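Local coordinates for Ras-related protein Rab-21 (Homo sapiens, PDB 1YZU) that belongs to the Rab branch of the Ras family of small P-loop proteins and binds phosphoaminophosphonic acid-guanylate ester, at residues I83-I88 against C115-K120; V23-E28 against K151-I156; V9-E14 against I59-G64. All blocks are in the same frame, centred on the assembly; numbering follows the deposited sequence.

Interaction 1 of 3, residues I83-I88 against C115-K120; sequences ILVYDI and CIVGNK. With GNP (phosphoaminophosphonic acid-guanylate ester), chain D.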
loop_
_atom_site.group_PDB
_atom_site.type_symbol
_atom_site.label_atom_id
_atom_site.label_comp_id
_atom_site.label_asym_id
_atom_site.label_seq_id
_atom_site.Cartn_x
_atom_site.Cartn_y
_atom_site.Cartn_z
ATOM N N ILE A 83 1.961 -1.019 -2.645
ATOM C CA ILE A 83 1.196 0.064 -2.047
ATOM C C ILE A 83 2.083 0.679 -0.982
ATOM O O ILE A 83 2.380 0.034 0.023
ATOM C CB ILE A 83 -0.116 -0.466 -1.419
ATOM C CG1 ILE A 83 -0.989 -1.106 -2.503
ATOM C CG2 ILE A 83 -0.865 0.648 -0.736
ATOM C CD1 ILE A 83 -2.154 -1.937 -2.002
ATOM N N LEU A 84 2.536 1.906 -1.218
ATOM C CA LEU A 84 3.370 2.605 -0.244
ATOM C C LEU A 84 2.476 3.532 0.543
ATOM O O LEU A 84 1.862 4.432 -0.022
ATOM C CB LEU A 84 4.486 3.414 -0.917
ATOM C CG LEU A 84 5.226 2.814 -2.113
ATOM C CD1 LEU A 84 6.508 3.639 -2.410
ATOM C CD2 LEU A 84 5.589 1.371 -1.870
ATOM N N VAL A 85 2.418 3.310 1.841
ATOM C CA VAL A 85 1.499 4.028 2.691
ATOM C C VAL A 85 2.240 5.055 3.525
ATOM O O VAL A 85 3.388 4.851 3.963
ATOM C CB VAL A 85 0.745 3.090 3.650
ATOM C CG1 VAL A 85 -0.438 3.809 4.284
ATOM C CG2 VAL A 85 0.269 1.834 2.911
ATOM N N TYR A 86 1.563 6.171 3.727
ATOM C CA TYR A 86 2.027 7.173 4.656
ATOM C C TYR A 86 0.814 7.734 5.364
ATOM O O TYR A 86 -0.316 7.483 4.976
ATOM C CB TYR A 86 2.808 8.263 3.927
ATOM C CG TYR A 86 1.942 9.169 3.101
ATOM C CD1 TYR A 86 1.429 10.332 3.641
ATOM C CD2 TYR A 86 1.624 8.854 1.787
ATOM C CE1 TYR A 86 0.620 11.174 2.900
ATOM C CE2 TYR A 86 0.820 9.679 1.033
ATOM C CZ TYR A 86 0.334 10.855 1.594
ATOM O OH TYR A 86 -0.466 11.704 0.879
ATOM N N ASP A 87 1.086 8.487 6.416
ATOM C CA ASP A 87 0.075 9.024 7.323
ATOM C C ASP A 87 -0.022 10.535 7.060
ATOM O O ASP A 87 0.960 11.297 7.240
ATOM C CB ASP A 87 0.539 8.719 8.753
ATOM C CG ASP A 87 -0.379 9.250 9.819
ATOM O OD1 ASP A 87 -0.314 8.705 10.949
ATOM O OD2 ASP A 87 -1.133 10.217 9.559
ATOM N N ILE A 88 -1.203 10.976 6.636
ATOM C CA ILE A 88 -1.387 12.378 6.286
ATOM C C ILE A 88 -1.043 13.359 7.411
ATOM O O ILE A 88 -0.714 14.512 7.151
ATOM C CB ILE A 88 -2.811 12.701 5.777
ATOM C CG1 ILE A 88 -3.866 12.503 6.866
ATOM C CG2 ILE A 88 -3.133 11.926 4.510
ATOM C CD1 ILE A 88 -5.085 13.386 6.642
ATOM N N CYS A 115 1.392 2.455 -5.936
ATOM C CA CYS A 115 0.377 3.319 -5.370
ATOM C C CYS A 115 1.025 4.054 -4.212
ATOM O O CYS A 115 1.780 3.480 -3.448
ATOM C CB CYS A 115 -0.821 2.511 -4.881
ATOM S SG CYS A 115 -1.451 1.299 -6.057
ATOM N N ILE A 116 0.776 5.342 -4.108
ATOM C CA ILE A 116 1.229 6.103 -2.968
ATOM C C ILE A 116 -0.038 6.434 -2.232
ATOM O O ILE A 116 -0.931 7.079 -2.804
ATOM C CB ILE A 116 1.930 7.372 -3.413
ATOM C CG1 ILE A 116 3.136 7.024 -4.316
ATOM C CG2 ILE A 116 2.318 8.213 -2.207
ATOM C CD1 ILE A 116 4.337 6.512 -3.609
ATOM N N VAL A 117 -0.141 5.968 -0.982
ATOM C CA VAL A 117 -1.394 6.089 -0.226
ATOM C C VAL A 117 -1.279 6.944 1.028
ATOM O O VAL A 117 -0.611 6.573 2.006
ATOM C CB VAL A 117 -1.968 4.707 0.140
ATOM C CG1 VAL A 117 -3.249 4.856 0.949
ATOM C CG2 VAL A 117 -2.249 3.901 -1.125
ATOM N N GLY A 118 -1.931 8.106 0.975
ATOM C CA GLY A 118 -2.120 8.953 2.142
ATOM C C GLY A 118 -3.275 8.406 2.943
ATOM O O GLY A 118 -4.433 8.631 2.604
ATOM N N ASN A 119 -2.945 7.660 3.995
ATOM C CA ASN A 119 -3.942 7.043 4.877
ATOM C C ASN A 119 -4.264 7.974 6.052
ATOM O O ASN A 119 -3.499 8.904 6.359
ATOM C CB ASN A 119 -3.415 5.689 5.358
ATOM C CG ASN A 119 -4.432 4.884 6.168
ATOM O OD1 ASN A 119 -5.593 4.715 5.776
ATOM N ND2 ASN A 119 -3.973 4.347 7.297
ATOM N N LYS A 120 -5.415 7.718 6.670
ATOM C CA LYS A 120 -5.904 8.399 7.893
ATOM C C LYS A 120 -6.553 9.729 7.560
ATOM O O LYS A 120 -6.261 10.734 8.197
ATOM C CB LYS A 120 -4.802 8.618 8.956
ATOM C CG LYS A 120 -3.982 7.405 9.296
ATOM C CD LYS A 120 -3.281 7.608 10.625
ATOM C CE LYS A 120 -2.286 6.516 10.931
ATOM N NZ LYS A 120 -1.900 6.476 12.370
HETATM P PG GNP D . 3.642 -1.726 11.572
HETATM O O1G GNP D . 4.429 -1.537 12.864
HETATM O O2G GNP D . 3.050 -3.111 11.372
HETATM O O3G GNP D . 4.604 -1.307 10.442
HETATM N N3B GNP D . 2.506 -0.600 11.503
HETATM P PB GNP D . 1.286 -0.537 10.477
HETATM O O1B GNP D . 1.578 0.325 9.304
HETATM O O2B GNP D . 0.945 -1.946 10.173
HETATM O O3A GNP D . 0.172 0.223 11.235
HETATM P PA GNP D . -1.155 -0.247 11.877
HETATM O O1A GNP D . -2.067 -0.788 10.830
HETATM O O2A GNP D . -0.887 -1.115 13.037
HETATM O "O5'" GNP D . -1.812 1.056 12.461
HETATM C "C5'" GNP D . -1.012 1.806 13.396
HETATM C "C4'" GNP D . -1.839 2.802 14.178
HETATM O "O4'" GNP D . -2.497 3.645 13.206
HETATM C "C3'" GNP D . -2.947 2.170 15.020
HETATM O "O3'" GNP D . -3.254 2.928 16.230
HETATM C "C2'" GNP D . -4.104 2.153 14.024
HETATM O "O2'" GNP D . -5.351 2.023 14.644
HETATM C "C1'" GNP D . -3.899 3.524 13.360
HETATM N N9 GNP D . -4.574 3.663 12.067
HETATM C C8 GNP D . -4.425 2.879 10.940
HETATM N N7 GNP D . -5.194 3.242 9.936
HETATM C C5 GNP D . -5.887 4.348 10.421
HETATM C C6 GNP D . -6.840 5.206 9.805
HETATM O O6 GNP D . -7.333 5.163 8.653
HETATM N N1 GNP D . -7.300 6.187 10.696
HETATM C C2 GNP D . -6.853 6.392 11.977
HETATM N N2 GNP D . -7.409 7.415 12.659
HETATM N N3 GNP D . -5.947 5.618 12.549
HETATM C C4 GNP D . -5.516 4.618 11.734
#

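Interaction 2 of 3, residues V23-E28 against K151-I156; sequences VLRYCE and KQNKGI. With GNP (phosphoaminophosphonic acid-guanylate ester), chain D.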
loop_
_atom_site.group_PDB
_atom_site.type_symbol
_atom_site.label_atom_id
_atom_site.label_comp_id
_atom_site.label_asym_id
_atom_site.label_seq_id
_atom_site.Cartn_x
_atom_site.Cartn_y
_atom_site.Cartn_z
ATOM N N VAL A 23 -5.160 -3.485 4.861
ATOM C CA VAL A 23 -5.469 -4.833 4.332
ATOM C C VAL A 23 -6.441 -5.600 5.219
ATOM O O VAL A 23 -7.219 -6.412 4.712
ATOM C CB VAL A 23 -4.182 -5.687 4.091
ATOM C CG1 VAL A 23 -3.419 -5.956 5.385
ATOM C CG2 VAL A 23 -4.504 -6.980 3.404
ATOM N N LEU A 24 -6.392 -5.355 6.534
ATOM C CA LEU A 24 -7.333 -5.992 7.470
ATOM C C LEU A 24 -8.771 -5.528 7.219
ATOM O O LEU A 24 -9.695 -6.342 7.122
ATOM C CB LEU A 24 -6.948 -5.730 8.929
ATOM C CG LEU A 24 -7.730 -6.581 9.954
ATOM C CD1 LEU A 24 -7.329 -8.052 9.914
ATOM C CD2 LEU A 24 -7.544 -6.039 11.371
ATOM N N ARG A 25 -8.951 -4.226 7.094
ATOM C CA ARG A 25 -10.252 -3.677 6.768
ATOM C C ARG A 25 -10.771 -4.247 5.447
ATOM O O ARG A 25 -11.930 -4.649 5.343
ATOM C CB ARG A 25 -10.163 -2.151 6.692
ATOM C CG ARG A 25 -11.336 -1.503 6.011
ATOM C CD ARG A 25 -12.584 -1.666 6.833
ATOM N NE ARG A 25 -12.572 -0.701 7.924
ATOM C CZ ARG A 25 -13.269 -0.830 9.039
ATOM N NH1 ARG A 25 -14.045 -1.886 9.246
ATOM N NH2 ARG A 25 -13.183 0.114 9.955
ATOM N N TYR A 26 -9.902 -4.290 4.441
ATOM C CA TYR A 26 -10.285 -4.744 3.114
ATOM C C TYR A 26 -10.664 -6.223 3.054
ATOM O O TYR A 26 -11.653 -6.577 2.423
ATOM C CB TYR A 26 -9.145 -4.476 2.134
ATOM C CG TYR A 26 -9.488 -4.728 0.699
ATOM C CD1 TYR A 26 -10.584 -4.107 0.105
ATOM C CD2 TYR A 26 -8.702 -5.562 -0.097
ATOM C CE1 TYR A 26 -10.918 -4.333 -1.260
ATOM C CE2 TYR A 26 -9.017 -5.776 -1.462
ATOM C CZ TYR A 26 -10.123 -5.159 -2.025
ATOM O OH TYR A 26 -10.424 -5.343 -3.351
ATOM N N CYS A 27 -9.864 -7.086 3.666
ATOM C CA CYS A 27 -10.073 -8.528 3.545
ATOM C C CYS A 27 -10.956 -9.129 4.620
ATOM O O CYS A 27 -11.562 -10.161 4.372
ATOM C CB CYS A 27 -8.740 -9.281 3.543
ATOM S SG CYS A 27 -7.736 -8.870 2.156
ATOM N N GLU A 28 -11.021 -8.506 5.799
ATOM C CA GLU A 28 -11.857 -9.003 6.888
ATOM C C GLU A 28 -12.935 -8.026 7.392
ATOM O O GLU A 28 -13.723 -8.387 8.261
ATOM C CB GLU A 28 -10.982 -9.372 8.073
ATOM C CG GLU A 28 -9.857 -10.351 7.791
ATOM C CD GLU A 28 -10.345 -11.653 7.221
ATOM O OE1 GLU A 28 -11.383 -12.155 7.699
ATOM O OE2 GLU A 28 -9.688 -12.171 6.293
ATOM N N LYS A 151 -9.869 3.226 9.269
ATOM C CA LYS A 151 -10.773 3.315 10.413
ATOM C C LYS A 151 -12.228 3.541 9.989
ATOM O O LYS A 151 -13.148 2.920 10.532
ATOM C CB LYS A 151 -10.334 4.470 11.316
ATOM C CG LYS A 151 -11.147 4.621 12.594
ATOM C CD LYS A 151 -10.308 5.306 13.690
ATOM C CE LYS A 151 -11.148 5.627 14.921
ATOM N NZ LYS A 151 -10.293 6.050 16.067
ATOM N N GLN A 152 -12.412 4.431 9.009
ATOM C CA GLN A 152 -13.733 4.820 8.522
ATOM C C GLN A 152 -14.125 4.107 7.238
ATOM O O GLN A 152 -15.138 4.430 6.623
ATOM C CB GLN A 152 -13.760 6.336 8.315
ATOM C CG GLN A 152 -13.563 7.141 9.617
ATOM C CD GLN A 152 -14.585 6.779 10.688
ATOM O OE1 GLN A 152 -15.656 6.225 10.390
ATOM N NE2 GLN A 152 -14.270 7.108 11.941
ATOM N N ASN A 153 -13.315 3.128 6.838
ATOM C CA ASN A 153 -13.491 2.400 5.587
ATOM C C ASN A 153 -13.861 3.259 4.379
ATOM O O ASN A 153 -14.927 3.098 3.805
ATOM C CB ASN A 153 -14.521 1.290 5.733
ATOM C CG ASN A 153 -14.543 0.387 4.513
ATOM O OD1 ASN A 153 -13.572 0.335 3.761
ATOM N ND2 ASN A 153 -15.625 -0.332 4.319
ATOM N N LYS A 154 -12.955 4.149 3.999
ATOM C CA LYS A 154 -13.113 4.965 2.799
ATOM C C LYS A 154 -11.842 4.955 1.960
ATOM O O LYS A 154 -10.754 4.938 2.504
ATOM C CB LYS A 154 -13.522 6.382 3.187
ATOM C CG LYS A 154 -14.898 6.382 3.899
ATOM C CD LYS A 154 -15.480 7.781 4.028
ATOM C CE LYS A 154 -16.996 7.742 4.311
ATOM N NZ LYS A 154 -17.690 9.007 3.817
ATOM N N GLY A 155 -12.014 4.905 0.636
ATOM C CA GLY A 155 -10.914 4.898 -0.336
ATOM C C GLY A 155 -10.354 3.516 -0.654
ATOM O O GLY A 155 -9.619 3.365 -1.630
ATOM N N ILE A 156 -10.728 2.513 0.141
ATOM C CA ILE A 156 -10.011 1.239 0.174
ATOM C C ILE A 156 -10.427 0.318 -0.981
ATOM O O ILE A 156 -9.577 -0.159 -1.745
ATOM C CB ILE A 156 -10.234 0.472 1.505
ATOM C CG1 ILE A 156 -10.056 1.379 2.731
ATOM C CG2 ILE A 156 -9.300 -0.733 1.597
ATOM C CD1 ILE A 156 -8.652 1.725 3.040
HETATM P PG GNP D . 3.642 -1.726 11.572
HETATM O O1G GNP D . 4.429 -1.537 12.864
HETATM O O2G GNP D . 3.050 -3.111 11.372
HETATM O O3G GNP D . 4.604 -1.307 10.442
HETATM N N3B GNP D . 2.506 -0.600 11.503
HETATM P PB GNP D . 1.286 -0.537 10.477
HETATM O O1B GNP D . 1.578 0.325 9.304
HETATM O O2B GNP D . 0.945 -1.946 10.173
HETATM O O3A GNP D . 0.172 0.223 11.235
HETATM P PA GNP D . -1.155 -0.247 11.877
HETATM O O1A GNP D . -2.067 -0.788 10.830
HETATM O O2A GNP D . -0.887 -1.115 13.037
HETATM O "O5'" GNP D . -1.812 1.056 12.461
HETATM C "C5'" GNP D . -1.012 1.806 13.396
HETATM C "C4'" GNP D . -1.839 2.802 14.178
HETATM O "O4'" GNP D . -2.497 3.645 13.206
HETATM C "C3'" GNP D . -2.947 2.170 15.020
HETATM O "O3'" GNP D . -3.254 2.928 16.230
HETATM C "C2'" GNP D . -4.104 2.153 14.024
HETATM O "O2'" GNP D . -5.351 2.023 14.644
HETATM C "C1'" GNP D . -3.899 3.524 13.360
HETATM N N9 GNP D . -4.574 3.663 12.067
HETATM C C8 GNP D . -4.425 2.879 10.940
HETATM N N7 GNP D . -5.194 3.242 9.936
HETATM C C5 GNP D . -5.887 4.348 10.421
HETATM C C6 GNP D . -6.840 5.206 9.805
HETATM O O6 GNP D . -7.333 5.163 8.653
HETATM N N1 GNP D . -7.300 6.187 10.696
HETATM C C2 GNP D . -6.853 6.392 11.977
HETATM N N2 GNP D . -7.409 7.415 12.659
HETATM N N3 GNP D . -5.947 5.618 12.549
HETATM C C4 GNP D . -5.516 4.618 11.734
#

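Interaction 3 of 3, residues V9-E14 against I59-G64; sequences VVLLGE and IWDTAG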
loop_
_atom_site.group_PDB
_atom_site.type_symbol
_atom_site.label_atom_id
_atom_site.label_comp_id
_atom_site.label_asym_id
_atom_site.label_seq_id
_atom_site.Cartn_x
_atom_site.Cartn_y
_atom_site.Cartn_z
ATOM N N VAL A 9 0.594 -8.288 -4.313
ATOM C CA VAL A 9 0.680 -6.877 -3.977
ATOM C C VAL A 9 1.382 -6.811 -2.630
ATOM O O VAL A 9 1.101 -7.599 -1.754
ATOM C CB VAL A 9 -0.763 -6.251 -3.943
ATOM C CG1 VAL A 9 -0.816 -4.913 -3.239
ATOM C CG2 VAL A 9 -1.305 -6.117 -5.360
ATOM N N VAL A 10 2.302 -5.875 -2.459
ATOM C CA VAL A 10 3.006 -5.759 -1.190
ATOM C C VAL A 10 2.781 -4.373 -0.614
ATOM O O VAL A 10 2.674 -3.423 -1.350
ATOM C CB VAL A 10 4.506 -6.104 -1.322
ATOM C CG1 VAL A 10 5.196 -5.197 -2.293
ATOM C CG2 VAL A 10 5.185 -6.060 0.043
ATOM N N LEU A 11 2.679 -4.306 0.710
ATOM C CA LEU A 11 2.391 -3.098 1.449
ATOM C C LEU A 11 3.659 -2.595 2.105
ATOM O O LEU A 11 4.361 -3.354 2.767
ATOM C CB LEU A 11 1.390 -3.407 2.565
ATOM C CG LEU A 11 -0.009 -3.781 2.094
ATOM C CD1 LEU A 11 -0.747 -4.501 3.173
ATOM C CD2 LEU A 11 -0.765 -2.542 1.702
ATOM N N LEU A 12 3.935 -1.308 1.940
ATOM C CA LEU A 12 5.165 -0.712 2.440
ATOM C C LEU A 12 4.867 0.646 3.053
ATOM O O LEU A 12 3.798 1.190 2.842
ATOM C CB LEU A 12 6.166 -0.533 1.305
ATOM C CG LEU A 12 6.490 -1.734 0.431
ATOM C CD1 LEU A 12 7.163 -1.302 -0.837
ATOM C CD2 LEU A 12 7.376 -2.674 1.206
ATOM N N GLY A 13 5.828 1.173 3.807
ATOM C CA GLY A 13 5.670 2.436 4.527
ATOM C C GLY A 13 6.119 2.280 5.968
ATOM O O GLY A 13 6.388 1.174 6.421
ATOM N N GLU A 14 6.162 3.382 6.704
ATOM C CA GLU A 14 6.615 3.377 8.105
ATOM C C GLU A 14 5.562 2.823 9.066
ATOM O O GLU A 14 4.430 2.610 8.682
ATOM C CB GLU A 14 6.980 4.803 8.523
ATOM C CG GLU A 14 7.988 5.456 7.580
ATOM C CD GLU A 14 9.352 4.844 7.691
ATOM O OE1 GLU A 14 9.991 5.081 8.730
ATOM O OE2 GLU A 14 9.783 4.142 6.746
ATOM N N ILE A 59 -2.356 -10.173 -0.803
ATOM C CA ILE A 59 -1.855 -8.915 -0.320
ATOM C C ILE A 59 -0.892 -9.214 0.811
ATOM O O ILE A 59 -1.232 -9.920 1.770
ATOM C CB ILE A 59 -2.996 -8.002 0.133
ATOM C CG1 ILE A 59 -3.959 -7.761 -1.049
ATOM C CG2 ILE A 59 -2.452 -6.684 0.650
ATOM C CD1 ILE A 59 -5.438 -7.388 -0.652
ATOM N N TRP A 60 0.321 -8.705 0.656
ATOM C CA TRP A 60 1.408 -8.955 1.563
ATOM C C TRP A 60 1.639 -7.735 2.453
ATOM O O TRP A 60 1.595 -6.580 1.994
ATOM C CB TRP A 60 2.651 -9.283 0.772
ATOM C CG TRP A 60 2.549 -10.586 0.101
ATOM C CD1 TRP A 60 1.846 -10.883 -1.018
ATOM C CD2 TRP A 60 3.143 -11.795 0.526
ATOM N NE1 TRP A 60 1.982 -12.216 -1.333
ATOM C CE2 TRP A 60 2.781 -12.793 -0.397
ATOM C CE3 TRP A 60 3.964 -12.132 1.597
ATOM C CZ2 TRP A 60 3.217 -14.103 -0.283
ATOM C CZ3 TRP A 60 4.392 -13.436 1.716
ATOM C CH2 TRP A 60 4.025 -14.404 0.777
ATOM N N ASP A 61 1.842 -8.003 3.733
ATOM C CA ASP A 61 2.001 -6.970 4.714
ATOM C C ASP A 61 3.315 -7.253 5.426
ATOM O O ASP A 61 3.620 -8.370 5.827
ATOM C CB ASP A 61 0.809 -6.975 5.665
ATOM C CG ASP A 61 0.875 -5.896 6.705
ATOM O OD1 ASP A 61 1.661 -4.943 6.546
ATOM O OD2 ASP A 61 0.120 -5.996 7.692
ATOM N N THR A 62 4.087 -6.204 5.581
ATOM C CA THR A 62 5.496 -6.347 5.774
ATOM C C THR A 62 5.871 -5.999 7.209
ATOM O O THR A 62 5.123 -5.299 7.890
ATOM C CB THR A 62 6.219 -5.469 4.746
ATOM O OG1 THR A 62 5.787 -4.110 4.904
ATOM C CG2 THR A 62 5.885 -5.983 3.324
ATOM N N ALA A 63 7.025 -6.508 7.650
ATOM C CA ALA A 63 7.482 -6.383 9.041
ATOM C C ALA A 63 8.786 -5.589 9.195
ATOM O O ALA A 63 9.611 -5.923 10.048
ATOM C CB ALA A 63 7.649 -7.788 9.641
ATOM N N GLY A 64 8.979 -4.553 8.381
ATOM C CA GLY A 64 10.178 -3.695 8.452
ATOM C C GLY A 64 10.987 -3.527 7.159
ATOM O O GLY A 64 11.060 -4.440 6.329
#

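Interaction 1 of 3, residues I83-I88 against C115-K120
L84 N bonds to C115 O at 2.8 Å and continues a ladder, already running from A82 and C115, that zips strands 83-87 and 115-119 together in parallel, their short axes crossing at -25°. V117 N returns a bond to L84 O at 2.7 Å, then Y86 N gives to V117 O and N119 N to Y86 O. One step past the strand, I88 N continues the pattern with a longer bond of 3.1 Å to N119 O.

Apolar contacts occupy both faces. On the face carrying I83, V85 and V117, I83 CG2 meets V117 CG2 at 3.6 Å. On the other, L84 CD1 touches I116 CD1 at 3.8 Å. The Y86 ring, with CG between the backbone N and the carbonyl carbon (chi1 72°), lies across the neighbouring strand over G118, although the model sets ring and glycine too close for their spacing to be trusted.

Charged and polar groups gather at the C-terminal ends. K120 NZ, at the tip of an extended chain, forms a salt bridge to D87 OD1 at 3.1 Å, bonds to GNP O4' at 3.0 Å and hydrogen-bonds C16 O; D87 OD2 bonds T89 OG1, which helps hold the carboxylate. N119 brings ND2 within 3.1 Å of GNP N7; ND2 also bonds V17 O, and OD1 bonds T148 OG1. N119 and K120 open the NKxD motif of the Ras family, and D122, its last member, bonds GNP too.

The two strands are those of a beta-alpha-beta unit whose crossover contains helix 91-105, with V97 and V101 against L84; F160 and L163 of helix 156-167 lie against I83, and strand 144-148 flanks 115-119.

Interaction 2 of 3, residues V23-E28 against K151-I156
K151 O is met by R25 NH2 at 2.9 Å, a weak bond bent to 122°, with the carbonyl at the edge of the guanidinium. Other bonds also hold this group: R25 NE bonds A150 O and NH1 bonds N29 OD1. K151 also turns its N toward the nucleotide, giving a long but nearly straight bond of 3.3 Å to GNP O6, while NZ forms a salt bridge with D33; the residue closes the SAK motif of Ras-family proteins.

At N153, which with K154 faces S149 in a G1 beta bulge, CB lies 3.5 Å from R25 NE. The R25 chain, bent at chi2 (67°) and again at chi3, crosses the N153 side chain at a slant, leaving the guanidinium and amide planes 27° apart.

G155 is the N-cap of the helix that I156 begins. I156 CG2 reaches Y26 CB at 3.8 Å, the side chains running antiparallel as they pass.

The loop thus joins helix 19-28 to the start of helix 156-167, where F160 stacks on Y26; on the sheet side, V23 and C27 rest on I59 of strand 53-61 and on L44 of strand 42-50.

Interaction 3 of 3, residues V9-E14 against I59-G64
V9 O receives W60 N at 2.8 Å in a fairly straight bond (159°), one rung of the parallel pairing, which already joins V9 to A58. The same oxygen lies in the plane of the indole at its edge, 3.4 Å from W60 CD1, while the ring itself swings away from the strand pair to meet K8 in a cation-pi contact and the ring of F43.

V10 directs CG2, anti to its own N, to the other segment beyond W60, where it meets T62 CG2 at 3.4 Å; the two side chains cross at about a right angle.

L11 contributes both its backbone and its side chain. Its N bonds W60 O at 2.8 Å, but the bond is bent to 135°. On the face shared with V9 and D61, L11 CD1 packs on I59 CG2 at 3.7 Å and extends along to the CB of D61. L11 O is then taken by a side chain: T62 OG1 donates to it at 2.7 Å. The hydroxyl gets there by sitting between the backbone N and the carbonyl carbon (chi1 58°). With that torsion the side chain continues the cross-strand bonding past the end of strand 59-61.

L12 adds a looser touch, CD2 to T62 CG2 at 4.2 Å. G13 is the first residue of the probable P-loop, and its O bonds K19 NZ.

The segment 59-64 holds the DxxG motif of the family, D61 to G64. D61 bonds T20 through OD2, and its side chain lies about 4 Å from the magnesium ion. The L11–T62 bond ties the strand leading into the probable P-loop to the residue after D61, which is consistent with holding the DxxG segment close to the magnesium ion and the nucleotide.

Overall arrangement
From the N terminus, strand 5-13, which carries most of segment 9-14, leads through the probable P-loop into helix 19-28. Interaction 3 closes first, when 59-64 returns beside 9-14. Segment 23-28 lies within that loop but finds its partner only at 151-156, so interactions 2 and 3 cross; V23 packing on L11 and I59 joins them directly. Interaction 1 follows interaction 3 in series and falls wholly within the span of interaction 2. Backbone bonds of L12 with I83 and V85 merge interactions 1 and 3 into one sheet. Interactions 1 and 2 do not touch, yet both reach the guanosine part of GNP, whereas interaction 3 lies toward the magnesium ion.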